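PDB 5UX9: chloramphenicol acetyltransferase from Vibrio fischeri, which probably acetylates chloramphenicol at its 3-hydroxyl with acetyl-CoA, as a xenobiotic acetyltransferase of the hexapeptide repeat family. Local coordinates for residues P138-G143 against A152-N157; N22-V27 against R48-D53. All blocks are in the same frame, centred on the assembly; numbering follows the deposited sequence.

Contact 1. Residues P138-G143 against A152-N157; sequences PGVHIG and AVITKN
Ile154 meets Val140 through one methyl group. Ile154 CG2 lies 3.7 Å from Val140 CG1, and the two side chains cross at about a right angle. In Ile154 the branch that touches is CG2, which stands anti to the backbone N. CG1 turns the other way, and the side chain also packs on Ile136 and Ile148, inside the coil. Next along the chain, Thr155 and Lys156 bring backbone rather than side chains to the contact. Val140 CG2 rests 3.7 Å from Thr155 C. Both methyls of Val140 then reach Lys156 O, with CG2 at 3.5 Å. Val140 thus packs on the inner side of the bend that follows strand 153-154. Asn168 OD1 accepts hydrogen bonds from the backbone N of both Thr155 and Lys156 and holds this bend from the loop between strands 162-165 and 169-173. The arrangement belongs to a left-handed parallel beta-helix, the fold of hexapeptide repeat transferases. Strands 141-142 and 153-154 lie in different faces of the coil, and the bend brings Val158 beside strand 141-142, one coil on. Asn157 follows and makes the one hydrogen bond between the segments. Asn157 OD1 accepts from His141 N at 2.9 Å, nearly straight at the hydrogen (167°). The donor sits well above the carbonyl plane of the amide. With chi1 at -72°, Asn157 CG lies beside its own backbone N, and the amide touches His141 at CB. The two side chains point the same way, their planes 14° apart. The backbone adds a CA-H...O contact from Asn157 CA to His141 O, 3.3 Å long.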
loop_
_atom_site.group_PDB
_atom_site.type_symbol
_atom_site.label_atom_id
_atom_site.label_comp_id
_atom_site.label_asym_id
_atom_site.label_seq_id
_atom_site.Cartn_x
_atom_site.Cartn_y
_atom_site.Cartn_z
ATOM N N PRO A 138 -0.976 15.611 3.841
ATOM C CA PRO A 138 -0.853 16.751 4.756
ATOM C C PRO A 138 -1.939 17.796 4.541
ATOM O O PRO A 138 -2.374 18.058 3.416
ATOM C CB PRO A 138 0.532 17.326 4.428
ATOM C CG PRO A 138 1.265 16.213 3.772
ATOM C CD PRO A 138 0.233 15.442 3.016
ATOM N N GLY A 139 -2.369 18.396 5.649
ATOM C CA GLY A 139 -3.341 19.470 5.619
ATOM C C GLY A 139 -4.779 19.042 5.449
ATOM O O GLY A 139 -5.631 19.891 5.166
ATOM N N VAL A 140 -5.083 17.762 5.624
ATOM C CA VAL A 140 -6.424 17.242 5.387
ATOM C C VAL A 140 -7.241 17.361 6.667
ATOM O O VAL A 140 -6.768 17.011 7.755
ATOM C CB VAL A 140 -6.365 15.785 4.896
ATOM C CG1 VAL A 140 -7.634 15.031 5.272
ATOM C CG2 VAL A 140 -6.139 15.744 3.393
ATOM N N HIS A 141 -8.464 17.869 6.539
ATOM C CA HIS A 141 -9.422 17.910 7.635
ATOM C C HIS A 141 -10.443 16.799 7.435
ATOM O O HIS A 141 -10.994 16.648 6.340
ATOM C CB HIS A 141 -10.128 19.266 7.705
ATOM C CG HIS A 141 -9.212 20.417 7.992
ATOM N ND1 HIS A 141 -9.677 21.689 8.250
ATOM C CD2 HIS A 141 -7.861 20.490 8.060
ATOM C CE1 HIS A 141 -8.653 22.495 8.465
ATOM N NE2 HIS A 141 -7.539 21.794 8.354
ATOM N N ILE A 142 -10.691 16.022 8.487
ATOM C CA ILE A 142 -11.656 14.927 8.448
ATOM C C ILE A 142 -12.754 15.228 9.457
ATOM O O ILE A 142 -12.474 15.440 10.644
ATOM C CB ILE A 142 -11.001 13.570 8.741
ATOM C CG1 ILE A 142 -9.976 13.232 7.656
ATOM C CG2 ILE A 142 -12.059 12.482 8.830
ATOM C CD1 ILE A 142 -9.370 11.855 7.801
ATOM N N GLY A 143 -14.005 15.235 8.986
ATOM C CA GLY A 143 -15.124 15.596 9.829
ATOM C C GLY A 143 -15.527 14.500 10.795
ATOM O O GLY A 143 -15.108 13.347 10.692
ATOM N N ALA A 152 -7.144 3.596 1.626
ATOM C CA ALA A 152 -7.595 4.804 0.957
ATOM C C ALA A 152 -6.545 5.897 1.086
ATOM O O ALA A 152 -5.815 5.976 2.079
ATOM C CB ALA A 152 -8.923 5.283 1.542
ATOM N N VAL A 153 -6.465 6.742 0.064
ATOM C CA VAL A 153 -5.554 7.880 0.054
ATOM C C VAL A 153 -6.406 9.143 0.059
ATOM O O VAL A 153 -7.022 9.494 -0.955
ATOM C CB VAL A 153 -4.604 7.843 -1.149
ATOM C CG1 VAL A 153 -3.615 8.996 -1.076
ATOM C CG2 VAL A 153 -3.870 6.511 -1.200
ATOM N N ILE A 154 -6.442 9.821 1.203
ATOM C CA ILE A 154 -7.253 11.020 1.386
ATOM C C ILE A 154 -6.375 12.235 1.105
ATOM O O ILE A 154 -5.409 12.499 1.826
ATOM C CB ILE A 154 -7.854 11.081 2.795
ATOM C CG1 ILE A 154 -8.642 9.802 3.109
ATOM C CG2 ILE A 154 -8.734 12.308 2.954
ATOM C CD1 ILE A 154 -9.673 9.429 2.062
ATOM N N THR A 155 -6.721 12.980 0.050
ATOM C CA THR A 155 -5.998 14.183 -0.345
ATOM C C THR A 155 -6.811 15.462 -0.201
ATOM O O THR A 155 -6.227 16.550 -0.232
ATOM C CB THR A 155 -5.534 14.069 -1.805
ATOM O OG1 THR A 155 -6.676 14.148 -2.672
ATOM C CG2 THR A 155 -4.817 12.752 -2.043
ATOM N N LYS A 156 -8.129 15.361 -0.092
ATOM C CA LYS A 156 -9.003 16.499 0.145
ATOM C C LYS A 156 -9.632 16.382 1.529
ATOM O O LYS A 156 -9.401 15.419 2.265
ATOM C CB LYS A 156 -10.087 16.595 -0.931
ATOM C CG LYS A 156 -9.675 16.112 -2.306
ATOM C CD LYS A 156 -10.896 15.831 -3.164
ATOM C CE LYS A 156 -10.507 15.317 -4.539
ATOM N NZ LYS A 156 -11.696 14.848 -5.305
ATOM N N ASN A 157 -10.440 17.379 1.877
ATOM C CA ASN A 157 -11.172 17.349 3.132
ATOM C C ASN A 157 -12.344 16.378 3.044
ATOM O O ASN A 157 -12.968 16.213 1.993
ATOM C CB ASN A 157 -11.679 18.743 3.498
ATOM C CG ASN A 157 -10.567 19.670 3.939
ATOM O OD1 ASN A 157 -9.447 19.232 4.206
ATOM N ND2 ASN A 157 -10.871 20.958 4.030
#

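Contact 2. Residues N22-V27 against R48-D53; sequences NPNIEV and RYLLGD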
loop_
_atom_site.group_PDB
_atom_site.type_symbol
_atom_site.label_atom_id
_atom_site.label_comp_id
_atom_site.label_asym_id
_atom_site.label_seq_id
_atom_site.Cartn_x
_atom_site.Cartn_y
_atom_site.Cartn_z
ATOM N N ASN A 22 4.795 13.371 21.676
ATOM C CA ASN A 22 5.136 14.497 20.813
ATOM C C ASN A 22 4.302 15.717 21.188
ATOM O O ASN A 22 3.075 15.615 21.294
ATOM C CB ASN A 22 4.906 14.124 19.347
ATOM C CG ASN A 22 5.550 15.105 18.376
ATOM O OD1 ASN A 22 5.478 16.321 18.555
ATOM N ND2 ASN A 22 6.183 14.572 17.337
ATOM N N PRO A 23 4.923 16.881 21.403
ATOM C CA PRO A 23 4.132 18.091 21.675
ATOM C C PRO A 23 3.357 18.590 20.469
ATOM O O PRO A 23 2.400 19.356 20.644
ATOM C CB PRO A 23 5.188 19.110 22.120
ATOM C CG PRO A 23 6.452 18.638 21.477
ATOM C CD PRO A 23 6.372 17.138 21.477
ATOM N N ASN A 24 3.732 18.186 19.255
ATOM C CA ASN A 24 3.030 18.588 18.046
ATOM C C ASN A 24 1.864 17.666 17.712
ATOM O O ASN A 24 1.385 17.675 16.573
ATOM C CB ASN A 24 4.003 18.649 16.866
ATOM C CG ASN A 24 5.032 19.752 17.019
ATOM O OD1 ASN A 24 4.725 20.838 17.508
ATOM N ND2 ASN A 24 6.262 19.475 16.603
ATOM N N ILE A 25 1.399 16.875 18.676
ATOM C CA ILE A 25 0.276 15.969 18.476
ATOM C C ILE A 25 -0.726 16.185 19.601
ATOM O O ILE A 25 -0.359 16.153 20.781
ATOM C CB ILE A 25 0.723 14.495 18.429
ATOM C CG1 ILE A 25 1.623 14.249 17.218
ATOM C CG2 ILE A 25 -0.485 13.572 18.380
ATOM C CD1 ILE A 25 2.150 12.833 17.127
ATOM N N GLU A 26 -1.984 16.415 19.232
ATOM C CA GLU A 26 -3.096 16.473 20.170
ATOM C C GLU A 26 -4.061 15.346 19.834
ATOM O O GLU A 26 -4.381 15.131 18.660
ATOM C CB GLU A 26 -3.810 17.829 20.107
ATOM C CG GLU A 26 -3.522 18.747 21.286
ATOM C CD GLU A 26 -4.205 20.098 21.157
ATOM O OE1 GLU A 26 -4.484 20.732 22.199
ATOM O OE2 GLU A 26 -4.466 20.527 20.013
ATOM N N VAL A 27 -4.514 14.625 20.856
ATOM C CA VAL A 27 -5.406 13.487 20.668
ATOM C C VAL A 27 -6.427 13.471 21.797
ATOM O O VAL A 27 -6.098 13.760 22.954
ATOM C CB VAL A 27 -4.619 12.160 20.597
ATOM C CG1 VAL A 27 -3.779 11.960 21.849
ATOM C CG2 VAL A 27 -5.561 10.984 20.378
ATOM N N ARG A 48 4.270 10.271 10.409
ATOM C CA ARG A 48 5.516 10.290 9.659
ATOM C C ARG A 48 5.901 11.717 9.291
ATOM O O ARG A 48 5.047 12.525 8.912
ATOM C CB ARG A 48 5.408 9.434 8.390
ATOM C CG ARG A 48 5.153 7.960 8.664
ATOM C CD ARG A 48 5.361 7.105 7.423
ATOM N NE ARG A 48 4.914 5.731 7.643
ATOM C CZ ARG A 48 4.678 4.851 6.674
ATOM N NH1 ARG A 48 4.841 5.198 5.404
ATOM N NH2 ARG A 48 4.274 3.624 6.976
ATOM N N TYR A 49 7.198 12.012 9.417
ATOM C CA TYR A 49 7.780 13.294 9.012
ATOM C C TYR A 49 7.205 14.455 9.823
ATOM O O TYR A 49 6.760 15.465 9.275
ATOM C CB TYR A 49 7.598 13.536 7.509
ATOM C CG TYR A 49 8.021 12.379 6.632
ATOM C CD1 TYR A 49 9.363 12.143 6.359
ATOM C CD2 TYR A 49 7.079 11.527 6.069
ATOM C CE1 TYR A 49 9.754 11.087 5.555
ATOM C CE2 TYR A 49 7.461 10.468 5.267
ATOM C CZ TYR A 49 8.797 10.254 5.012
ATOM O OH TYR A 49 9.177 9.202 4.211
ATOM N N LEU A 50 7.227 14.317 11.147
ATOM C CA LEU A 50 6.806 15.393 12.039
ATOM C C LEU A 50 7.865 15.577 13.116
ATOM O O LEU A 50 8.087 14.677 13.933
ATOM C CB LEU A 50 5.439 15.109 12.659
ATOM C CG LEU A 50 5.093 15.988 13.861
ATOM C CD1 LEU A 50 4.721 17.380 13.389
ATOM C CD2 LEU A 50 3.956 15.382 14.664
ATOM N N LEU A 51 8.509 16.741 13.116
ATOM C CA LEU A 51 9.532 17.033 14.110
ATOM C C LEU A 51 8.933 17.018 15.510
ATOM O O LEU A 51 7.771 17.380 15.721
ATOM C CB LEU A 51 10.183 18.387 13.825
ATOM C CG LEU A 51 11.066 18.462 12.579
ATOM C CD1 LEU A 51 10.906 19.810 11.896
ATOM C CD2 LEU A 51 12.525 18.205 12.930
ATOM N N GLY A 52 9.741 16.586 16.474
ATOM C CA GLY A 52 9.313 16.416 17.843
ATOM C C GLY A 52 9.288 14.975 18.305
ATOM O O GLY A 52 9.267 14.728 19.517
ATOM N N ASP A 53 9.292 14.023 17.378
ATOM C CA ASP A 53 9.363 12.611 17.729
ATOM C C ASP A 53 10.785 12.285 18.188
ATOM O O ASP A 53 11.620 13.168 18.397
ATOM C CB ASP A 53 8.917 11.749 16.552
ATOM C CG ASP A 53 9.648 12.090 15.266
ATOM O OD1 ASP A 53 10.504 12.999 15.283
ATOM O OD2 ASP A 53 9.363 11.446 14.233
#
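Asn24 ND2 gives a hydrogen bond of 2.7 Å to Leu51 O, the one such bond between the segments. The acceptor lies almost in the amide plane of Asn24. The donor, in contrast, stands 36° above the carbonyl plane of Leu51. Two turns meet here at the N-terminal end of the left-handed beta-helix: a type I turn over Asn22 to Ile25, leading into strand 25-27, and a type II turn over Leu50 to Asp53. Asn22 shapes the first turn from within. Asn22 OD1 accepts from Asn24 N at 2.6 Å, which makes an Asx turn. The same amide lies close against the backbone of Gly52, with Asn22 ND2 3.3 Å from Gly52 C. Trp60 of helix 57-61 packs on Pro23, Asn24 and Leu51. Asp53 binds Thr56 through OD1 and Trp10 of a second subunit through OD2, so this loop also reaches the subunit interface. Leu50 supplies the apolar part of the contact. With its CG anti to the backbone N (chi1 165°), its methyls reach three residues. Leu50 CD1 sits 3.8 Å from Asn24 CB, while Leu50 CD2 lies 3.6 Å from both Asn22 ND2 and Ile25 CG1.

Both segments of contact 2 precede those of contact 1 in the chain. The contact centres are 18 Å apart, and their nearest atoms stay about 7 Å apart. Each contact includes an end strand of one parallel sheet, ordered 25-27, 71-73, 122-124, 141-142. A second sheet runs from 47-48, just before the contact 2 loop, to 153-154 in contact 1. Contact 2 packs the turn before strand 25-27 on the loop after strand 47-48. Contact 1 joins strand 141-142 to the bend after 153-154, at a later level of the same left-handed beta-helix. In the three-chain assembly, contact 2 reaches the subunit interface through several residues. Beside contact 1, only Val153 packs on Arg151 of a second subunit.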